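Local coordinates for protein pectinesterase (Aspergillus niger, PDB 5C1E) that hydrolyses the methyl esters of pectin, releasing methanol and leaving galacturonate units, as a secreted enzyme that probably helps macerate plant tissue, at residues 183-188 and 227-232; 223-228 and 247-252. All blocks are in the same frame, centred on the assembly; numbering follows the deposited sequence.

Interaction 1. Residues 183-188 and 227-232. With SO4 (sulfate ion), chain E.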
# COMPACT_ATOMS: atom_id res chain seq x y z
N ALA A 183 -11.53 -6.77 -7.77
CA ALA A 183 -11.57 -5.32 -7.60
C ALA A 183 -10.31 -4.87 -6.90
O ALA A 183 -9.87 -5.50 -5.95
CB ALA A 183 -12.80 -4.91 -6.81
N ILE A 184 -9.72 -3.76 -7.37
CA ILE A 184 -8.47 -3.30 -6.81
C ILE A 184 -8.68 -2.74 -5.41
O ILE A 184 -8.02 -3.14 -4.47
CB ILE A 184 -7.81 -2.23 -7.70
CG1 ILE A 184 -7.42 -2.82 -9.05
CG2 ILE A 184 -6.59 -1.67 -7.01
CD1 ILE A 184 -7.09 -1.80 -10.11
N THR A 185 -9.61 -1.80 -5.27
CA THR A 185 -9.86 -1.16 -3.96
C THR A 185 -11.11 -1.69 -3.28
O THR A 185 -12.11 -2.01 -3.92
CB THR A 185 -9.97 0.39 -4.05
OG1 THR A 185 -11.12 0.80 -4.81
CG2 THR A 185 -8.70 0.97 -4.62
N ALA A 186 -11.07 -1.75 -1.95
CA ALA A 186 -12.23 -2.06 -1.15
C ALA A 186 -12.25 -1.20 0.11
O ALA A 186 -11.86 -1.63 1.20
CB ALA A 186 -12.25 -3.55 -0.82
N SER A 187 -12.69 0.05 -0.05
CA SER A 187 -12.71 1.00 1.05
C SER A 187 -13.84 0.66 2.02
O SER A 187 -14.95 0.35 1.59
CB SER A 187 -12.88 2.43 0.56
OG SER A 187 -13.23 3.30 1.63
N SER A 188 -13.54 0.77 3.31
CA SER A 188 -14.51 0.56 4.38
C SER A 188 -14.98 1.88 5.02
O SER A 188 -15.53 1.88 6.13
CB SER A 188 -13.92 -0.38 5.44
OG SER A 188 -12.66 0.10 5.87
N ALA A 227 -17.67 4.05 0.86
CA ALA A 227 -16.39 3.92 0.20
C ALA A 227 -16.14 5.14 -0.70
O ALA A 227 -16.99 5.47 -1.51
CB ALA A 227 -16.39 2.68 -0.66
N ARG A 228 -14.98 5.77 -0.56
CA ARG A 228 -14.61 6.91 -1.40
C ARG A 228 -13.24 6.77 -2.04
O ARG A 228 -12.22 6.74 -1.34
CB ARG A 228 -14.64 8.20 -0.60
CG ARG A 228 -14.33 9.44 -1.45
CD ARG A 228 -14.90 10.70 -0.84
NE ARG A 228 -14.40 10.94 0.50
CZ ARG A 228 -14.86 11.90 1.30
NH1 ARG A 228 -15.82 12.72 0.87
NH2 ARG A 228 -14.36 12.05 2.52
N VAL A 229 -13.23 6.69 -3.36
CA VAL A 229 -12.00 6.44 -4.11
C VAL A 229 -12.00 7.28 -5.39
O VAL A 229 -13.02 7.33 -6.08
CB VAL A 229 -11.91 4.97 -4.52
CG1 VAL A 229 -10.62 4.70 -5.27
CG2 VAL A 229 -12.03 4.05 -3.29
N ILE A 230 -10.86 7.92 -5.66
CA ILE A 230 -10.64 8.63 -6.93
C ILE A 230 -9.38 8.11 -7.63
O ILE A 230 -8.32 7.98 -6.99
CB ILE A 230 -10.59 10.18 -6.77
CG1 ILE A 230 -10.38 10.84 -8.13
CG2 ILE A 230 -9.53 10.62 -5.78
CD1 ILE A 230 -10.73 12.31 -8.14
N TYR A 231 -9.50 7.80 -8.92
CA TYR A 231 -8.35 7.53 -9.77
C TYR A 231 -8.19 8.74 -10.67
O TYR A 231 -9.10 9.08 -11.43
CB TYR A 231 -8.57 6.29 -10.64
CG TYR A 231 -8.46 4.93 -9.95
CD1 TYR A 231 -9.50 4.47 -9.14
CD2 TYR A 231 -7.40 4.08 -10.20
CE1 TYR A 231 -9.44 3.21 -8.54
CE2 TYR A 231 -7.33 2.82 -9.61
CZ TYR A 231 -8.34 2.39 -8.77
OH TYR A 231 -8.30 1.13 -8.18
N GLN A 232 -7.05 9.41 -10.57
CA GLN A 232 -6.82 10.67 -11.28
C GLN A 232 -5.44 10.71 -11.93
O GLN A 232 -4.45 10.18 -11.38
CB GLN A 232 -7.00 11.86 -10.33
CG GLN A 232 -6.16 11.81 -9.08
CD GLN A 232 -6.44 12.96 -8.13
OE1 GLN A 232 -7.57 13.39 -7.98
NE2 GLN A 232 -5.41 13.42 -7.45
S SO4 E . -16.17 15.14 3.39
O1 SO4 E . -15.63 16.08 2.38
O2 SO4 E . -15.08 14.35 3.99
O3 SO4 E . -16.86 15.91 4.45
O4 SO4 E . -17.17 14.27 2.73
O HOH W 1 -12.56 5.81 1.28
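The hydroxyl of S187 is gripped by a water, 2.6 Å from OG, and by the backbone N-H of R189 just beyond the strand. The water also accepts the backbone N-H of R228 (N to water oxygen 3.0 Å), so it joins strand 182-187 to strand 228-232, two walls of the right-handed parallel beta-helix that face each other across its interior. No direct hydrogen bond crosses here. S187 carries OG anti to its own N (chi1 166°), which swings the hydroxyl over CA of A227 at 3.5 Å, while the CB atoms of S187 and A227 touch. Two residues back along the strand, the side chains of T185 and V229 pass antiparallel, T185 OG1 lying 3.7 Å from V229 CG2. The phenol of Y231 reaches across to I184, its OH 3.4 Å from I184 CB and 3.6 Å from T185 CG2. Both T185 OG1 and Y231 OH bond to L219 O, so one backbone carbonyl serves both buried hydroxyls. R228 turns outward: its NH1 and NH2 clasp O4 and O2 of a sulfate, probably from the crystallisation liquor, each at 2.8 Å; NH2 also bonds G196 O, and W197 adds a cation-pi contact. The buried hydroxyls are thus satisfied by a water and main-chain atoms of R189 and L219, while the one charged side chain, R228, points away from the interior.

Interaction 2. Residues 223-228 and 247-252. With SO4 (sulfate ion), chain D; SO4 (sulfate ion), chain E; SO4 (sulfate ion), chain F.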
# COMPACT_ATOMS: atom_id res chain seq x y z
N TRP A 223 -16.46 -1.98 0.40
CA TRP A 223 -16.45 -2.88 1.53
C TRP A 223 -17.48 -2.41 2.56
O TRP A 223 -18.12 -3.22 3.21
CB TRP A 223 -15.04 -3.01 2.09
CG TRP A 223 -14.86 -4.04 3.15
CD1 TRP A 223 -15.66 -5.12 3.39
CD2 TRP A 223 -13.78 -4.13 4.09
NE1 TRP A 223 -15.17 -5.84 4.45
CE2 TRP A 223 -14.01 -5.25 4.89
CE3 TRP A 223 -12.64 -3.35 4.33
CZ2 TRP A 223 -13.15 -5.63 5.92
CZ3 TRP A 223 -11.78 -3.71 5.37
CH2 TRP A 223 -12.04 -4.83 6.15
N ARG A 224 -17.64 -1.09 2.70
CA ARG A 224 -18.72 -0.50 3.48
C ARG A 224 -19.39 0.56 2.62
O ARG A 224 -18.89 0.89 1.53
CB ARG A 224 -18.20 0.10 4.78
CG ARG A 224 -17.54 -0.92 5.72
CD ARG A 224 -18.58 -1.70 6.49
NE ARG A 224 -17.98 -2.63 7.44
CZ ARG A 224 -17.56 -3.86 7.14
NH1 ARG A 224 -17.02 -4.63 8.08
NH2 ARG A 224 -17.67 -4.34 5.90
N VAL A 225 -20.49 1.13 3.11
CA VAL A 225 -21.44 1.81 2.23
C VAL A 225 -20.99 3.19 1.72
O VAL A 225 -21.57 3.71 0.76
CB VAL A 225 -22.84 1.94 2.88
CG1 VAL A 225 -23.47 0.57 3.10
CG2 VAL A 225 -22.78 2.71 4.19
N LEU A 226 -19.98 3.78 2.33
CA LEU A 226 -19.56 5.13 1.93
C LEU A 226 -18.12 5.18 1.40
O LEU A 226 -17.45 6.21 1.47
CB LEU A 226 -19.84 6.14 3.06
CG LEU A 226 -21.31 6.57 3.13
CD1 LEU A 226 -21.64 7.25 4.44
CD2 LEU A 226 -21.67 7.50 1.99
N ALA A 227 -17.67 4.05 0.86
CA ALA A 227 -16.39 3.92 0.20
C ALA A 227 -16.14 5.14 -0.70
O ALA A 227 -16.99 5.47 -1.51
CB ALA A 227 -16.39 2.68 -0.66
N ARG A 228 -14.98 5.77 -0.56
CA ARG A 228 -14.61 6.91 -1.40
C ARG A 228 -13.24 6.77 -2.04
O ARG A 228 -12.22 6.74 -1.34
CB ARG A 228 -14.64 8.20 -0.60
CG ARG A 228 -14.33 9.44 -1.45
CD ARG A 228 -14.90 10.70 -0.84
NE ARG A 228 -14.40 10.94 0.50
CZ ARG A 228 -14.86 11.90 1.30
NH1 ARG A 228 -15.82 12.72 0.87
NH2 ARG A 228 -14.36 12.05 2.52
N THR A 247 -19.96 -4.25 -7.18
CA THR A 247 -20.72 -4.20 -5.93
C THR A 247 -20.13 -5.07 -4.83
O THR A 247 -19.35 -6.01 -5.10
CB THR A 247 -22.13 -4.70 -6.19
OG1 THR A 247 -22.02 -6.05 -6.68
CG2 THR A 247 -22.84 -3.82 -7.22
N MET A 248 -20.50 -4.75 -3.59
CA MET A 248 -20.12 -5.55 -2.43
C MET A 248 -21.12 -5.28 -1.30
O MET A 248 -22.06 -6.04 -1.15
CB MET A 248 -18.67 -5.31 -2.00
CG MET A 248 -18.17 -6.31 -0.96
SD MET A 248 -16.44 -6.05 -0.50
CE MET A 248 -16.09 -7.53 0.43
N ALA A 249 -20.96 -4.21 -0.51
CA ALA A 249 -21.87 -3.98 0.61
C ALA A 249 -23.27 -3.67 0.10
O ALA A 249 -23.43 -2.85 -0.78
CB ALA A 249 -21.38 -2.84 1.48
N ASP A 250 -24.30 -4.34 0.65
CA ASP A 250 -25.66 -4.04 0.24
C ASP A 250 -26.06 -2.62 0.65
O ASP A 250 -25.75 -2.20 1.76
CB ASP A 250 -26.66 -5.04 0.81
CG ASP A 250 -28.05 -4.80 0.29
OD1 ASP A 250 -28.26 -5.00 -0.93
OD2 ASP A 250 -28.91 -4.36 1.08
N GLY A 251 -26.72 -1.90 -0.25
CA GLY A 251 -27.18 -0.54 0.04
C GLY A 251 -26.07 0.49 0.01
O GLY A 251 -26.21 1.58 0.57
N ALA A 252 -24.97 0.15 -0.65
CA ALA A 252 -23.82 1.04 -0.71
C ALA A 252 -24.13 2.26 -1.56
O ALA A 252 -24.86 2.17 -2.56
CB ALA A 252 -22.62 0.32 -1.28
S SO4 D . -16.96 -8.13 6.53
O1 SO4 D . -15.96 -8.53 5.52
O2 SO4 D . -17.58 -9.34 7.10
O3 SO4 D . -16.27 -7.39 7.60
O4 SO4 D . -17.99 -7.30 5.88
S SO4 E . -16.17 15.14 3.39
O1 SO4 E . -15.63 16.08 2.38
O2 SO4 E . -15.08 14.35 3.99
O3 SO4 E . -16.86 15.91 4.45
O4 SO4 E . -17.17 14.27 2.73
S SO4 F . -18.49 -2.53 11.23
O1 SO4 F . -17.15 -2.54 10.61
O2 SO4 F . -18.75 -3.83 11.89
O3 SO4 F . -18.56 -1.44 12.22
O4 SO4 F . -19.51 -2.28 10.17
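The methyl-tipped side chain of M248 runs beside the indole of W223 in the same direction, where a loop after strand 217-220 meets a loop after strand 235-236 on the outside of the parallel beta-helix. This is a Met-aromatic contact: SD sits 5.0 Å from the centroid of the five-membered ring, obliquely placed, and CE reaches CD1 at 3.8 Å. M248 has CG anti to its N (chi1 -169°) and the rest of the chain extended, which carries the sulfur up to CA of W223. M248 also comes close to D161, the predicted active-site aspartate, so the pair probably borders the substrate cleft.

Further along, small bumps fill shallow hollows. The methyl of A249 fits against the backbone of W223 and R224, its CB 3.7 Å from W223 O. V225 faces the type II turn A249-A252: its CG1 rests among A249 CB, the carbonyl oxygens of D250 and G251, and A252, with D250 O at 3.8 Å. The backbones come together here too, the CA atoms of V225 and A252 being 3.9 Å apart. No hydrogen bond crosses between 223-228 and 247-252; just beyond, V225 pairs through its backbone with T253.

The bend of R224 at chi2 (-80°) brings CZ back over one face of the W223 indole, 4.1 Å above its plane and toward the rim. Two sulfates, probably from the crystallisation liquor, occupy the guanidinium edge. W223 NE1 and R224 share one of them, and R224 NE and NH1 reach the other. Within the loop the fold-back is also held by R224 NH2, which donates to W223 O at 2.9 Å from above the carbonyl plane, 49° out of it.

Interaction 1 is core and interaction 2 surface, yet they share A227 and R228, where the loop of interaction 2 runs into strand 228-232. Inside the beta-helix, aliphatic groups and hydroxyls pack between facing walls, and polar atoms are served by a water and main-chain partners; outside, two loops meet through apolar tips and backbone, beside arginines that hold sulfates. The two join directly at the end of strand 182-187: S187 O lies 3.2 Å from R224 N, a probable hydrogen bond, and S188 CB packs against W223 CE3. Residues 183-188 therefore touch strand 228-232 across the interior and the 223-228 loop at their end.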